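Local coordinates for protein malate dehydrogenase (Picrophilus torridus, PDB 4BGV) that probably catalyses the reversible, NAD-dependent oxidation of malate to oxaloacetate, a step of the tricarboxylic acid cycle, at residues V276-G281 / E286-L291. Residues are numbered along the deposited sequence; the frame is centred on the assembly and turned at random.
Sequences VPIKIG and EKIYDL
Three backbone hydrogen bonds tie 276-281 to the antiparallel strand 286-288 and the residue after it: Lys279 N gives to Lys287 O at 2.9 Å, Glu286 N to Lys279 O at 2.8 Å, and Tyr289 N, continuing the ladder just past the strand end, to Pro277 O at 3.0 Å. Between the Tyr289 and Lys279 bonds, Ile278 and Ile288 form a non-hydrogen-bonded pair, where Ile278 CA also makes a CA-H...O contact with Lys287 O.

On the face carrying Ile278 and Ile288, Ile278 CG2 meets Ile288 CG1 at 3.8 Å, and Ile288 puts its other branch, CG2, against Val276 CG2. Past the end of strand 284-288, Pro277 CG and Leu291 CD1 meet tip to tip at 3.9 Å, with Ile196 of the second subunit packed on both residues.

On the face carrying Lys279, the Tyr289 ring turns an edge to Pro277 O, while Lys287 CG sits over one of its faces. A chi1 of -176° swings the Lys279 chain opposite its own amide and across the phenol end of Tyr289, where CE lies 3.4 Å from Tyr289 OH; its NZ hydrogen-bonds to the backbone carbonyls of Leu165 and Asn166 of the second subunit.

Glu286 lays its carboxylate against Gly281, CD 3.4 Å from Gly281 CA; OE1 salt-bridges Lys250 and OE2 accepts from Asn283 N. With an alanine at this place, Lys250 would probably lose this counter-charge and Asn283 N, in the turn, this acceptor. This is a beta hairpin in which 272-281 is the central strand of the C-terminal domain's antiparallel sheet and 284-288 an outer strand within the chain, lying against a neighbouring subunit.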
# COMPACT_ATOMS: atom_id res chain seq x y z
N VAL A 276 22.77 10.05 -16.50
CA VAL A 276 21.98 10.21 -17.72
C VAL A 276 20.65 9.47 -17.54
O VAL A 276 20.54 8.59 -16.68
CB VAL A 276 22.73 9.67 -18.97
CG1 VAL A 276 24.05 10.43 -19.23
CG2 VAL A 276 22.99 8.18 -18.84
N PRO A 277 19.62 9.82 -18.34
CA PRO A 277 18.35 9.10 -18.19
C PRO A 277 18.46 7.66 -18.66
O PRO A 277 18.89 7.42 -19.80
CB PRO A 277 17.38 9.86 -19.11
CG PRO A 277 18.09 11.06 -19.59
CD PRO A 277 19.56 10.84 -19.40
N ILE A 278 18.07 6.72 -17.81
CA ILE A 278 18.16 5.31 -18.19
C ILE A 278 16.85 4.57 -17.92
O ILE A 278 16.08 4.95 -17.04
CB ILE A 278 19.31 4.58 -17.45
CG1 ILE A 278 19.14 4.65 -15.93
CG2 ILE A 278 20.68 5.12 -17.91
CD1 ILE A 278 20.05 3.68 -15.18
N LYS A 279 16.59 3.52 -18.71
CA LYS A 279 15.52 2.57 -18.40
C LYS A 279 16.12 1.47 -17.52
O LYS A 279 17.10 0.84 -17.91
CB LYS A 279 14.94 1.95 -19.68
CG LYS A 279 13.74 1.02 -19.41
CD LYS A 279 13.37 0.14 -20.61
CE LYS A 279 13.09 0.96 -21.85
NZ LYS A 279 12.46 0.15 -22.94
N ILE A 280 15.56 1.26 -16.34
CA ILE A 280 16.10 0.31 -15.36
C ILE A 280 15.27 -0.96 -15.34
O ILE A 280 14.09 -0.93 -15.02
CB ILE A 280 16.10 0.91 -13.95
CG1 ILE A 280 16.81 2.26 -13.94
CG2 ILE A 280 16.75 -0.07 -12.95
CD1 ILE A 280 16.71 2.98 -12.61
N GLY A 281 15.89 -2.08 -15.68
CA GLY A 281 15.16 -3.34 -15.72
C GLY A 281 15.94 -4.48 -15.09
O GLY A 281 16.97 -4.25 -14.44
N GLU A 286 18.87 -0.91 -19.29
CA GLU A 286 18.31 -1.53 -20.50
C GLU A 286 18.28 -0.59 -21.69
O GLU A 286 18.13 -1.03 -22.84
CB GLU A 286 16.94 -2.11 -20.20
CG GLU A 286 17.04 -3.02 -18.99
CD GLU A 286 16.02 -4.11 -18.97
OE1 GLU A 286 14.98 -3.98 -19.64
OE2 GLU A 286 16.28 -5.11 -18.26
N LYS A 287 18.42 0.70 -21.42
CA LYS A 287 18.47 1.70 -22.47
C LYS A 287 19.03 2.97 -21.87
O LYS A 287 18.72 3.32 -20.74
CB LYS A 287 17.08 1.99 -23.04
CG LYS A 287 17.09 2.99 -24.22
CD LYS A 287 15.70 3.17 -24.82
CE LYS A 287 15.71 4.20 -25.95
NZ LYS A 287 16.24 3.66 -27.23
N ILE A 288 19.88 3.65 -22.63
CA ILE A 288 20.28 5.01 -22.29
C ILE A 288 19.60 5.93 -23.29
O ILE A 288 19.73 5.76 -24.50
CB ILE A 288 21.79 5.18 -22.39
CG1 ILE A 288 22.48 4.45 -21.23
CG2 ILE A 288 22.15 6.66 -22.34
CD1 ILE A 288 23.99 4.35 -21.37
N TYR A 289 18.85 6.91 -22.80
CA TYR A 289 18.22 7.86 -23.71
C TYR A 289 19.22 8.96 -24.08
O TYR A 289 19.90 9.50 -23.22
CB TYR A 289 16.96 8.44 -23.08
CG TYR A 289 15.91 7.36 -22.84
CD1 TYR A 289 15.91 6.61 -21.67
CD2 TYR A 289 14.98 7.06 -23.82
CE1 TYR A 289 14.95 5.61 -21.46
CE2 TYR A 289 14.03 6.07 -23.62
CZ TYR A 289 14.02 5.35 -22.44
OH TYR A 289 13.08 4.37 -22.25
N ASP A 290 19.33 9.24 -25.37
CA ASP A 290 20.23 10.30 -25.83
C ASP A 290 19.46 11.61 -25.95
O ASP A 290 18.58 11.74 -26.78
CB ASP A 290 20.85 9.93 -27.18
CG ASP A 290 21.76 8.72 -27.08
OD1 ASP A 290 22.46 8.58 -26.05
OD2 ASP A 290 21.74 7.91 -28.02
N LEU A 291 19.82 12.57 -25.12
CA LEU A 291 19.14 13.87 -25.12
C LEU A 291 19.70 14.83 -26.15
O LEU A 291 20.87 14.74 -26.53
CB LEU A 291 19.26 14.52 -23.73
CG LEU A 291 18.69 13.73 -22.56
CD1 LEU A 291 19.02 14.44 -21.26
CD2 LEU A 291 17.18 13.56 -22.72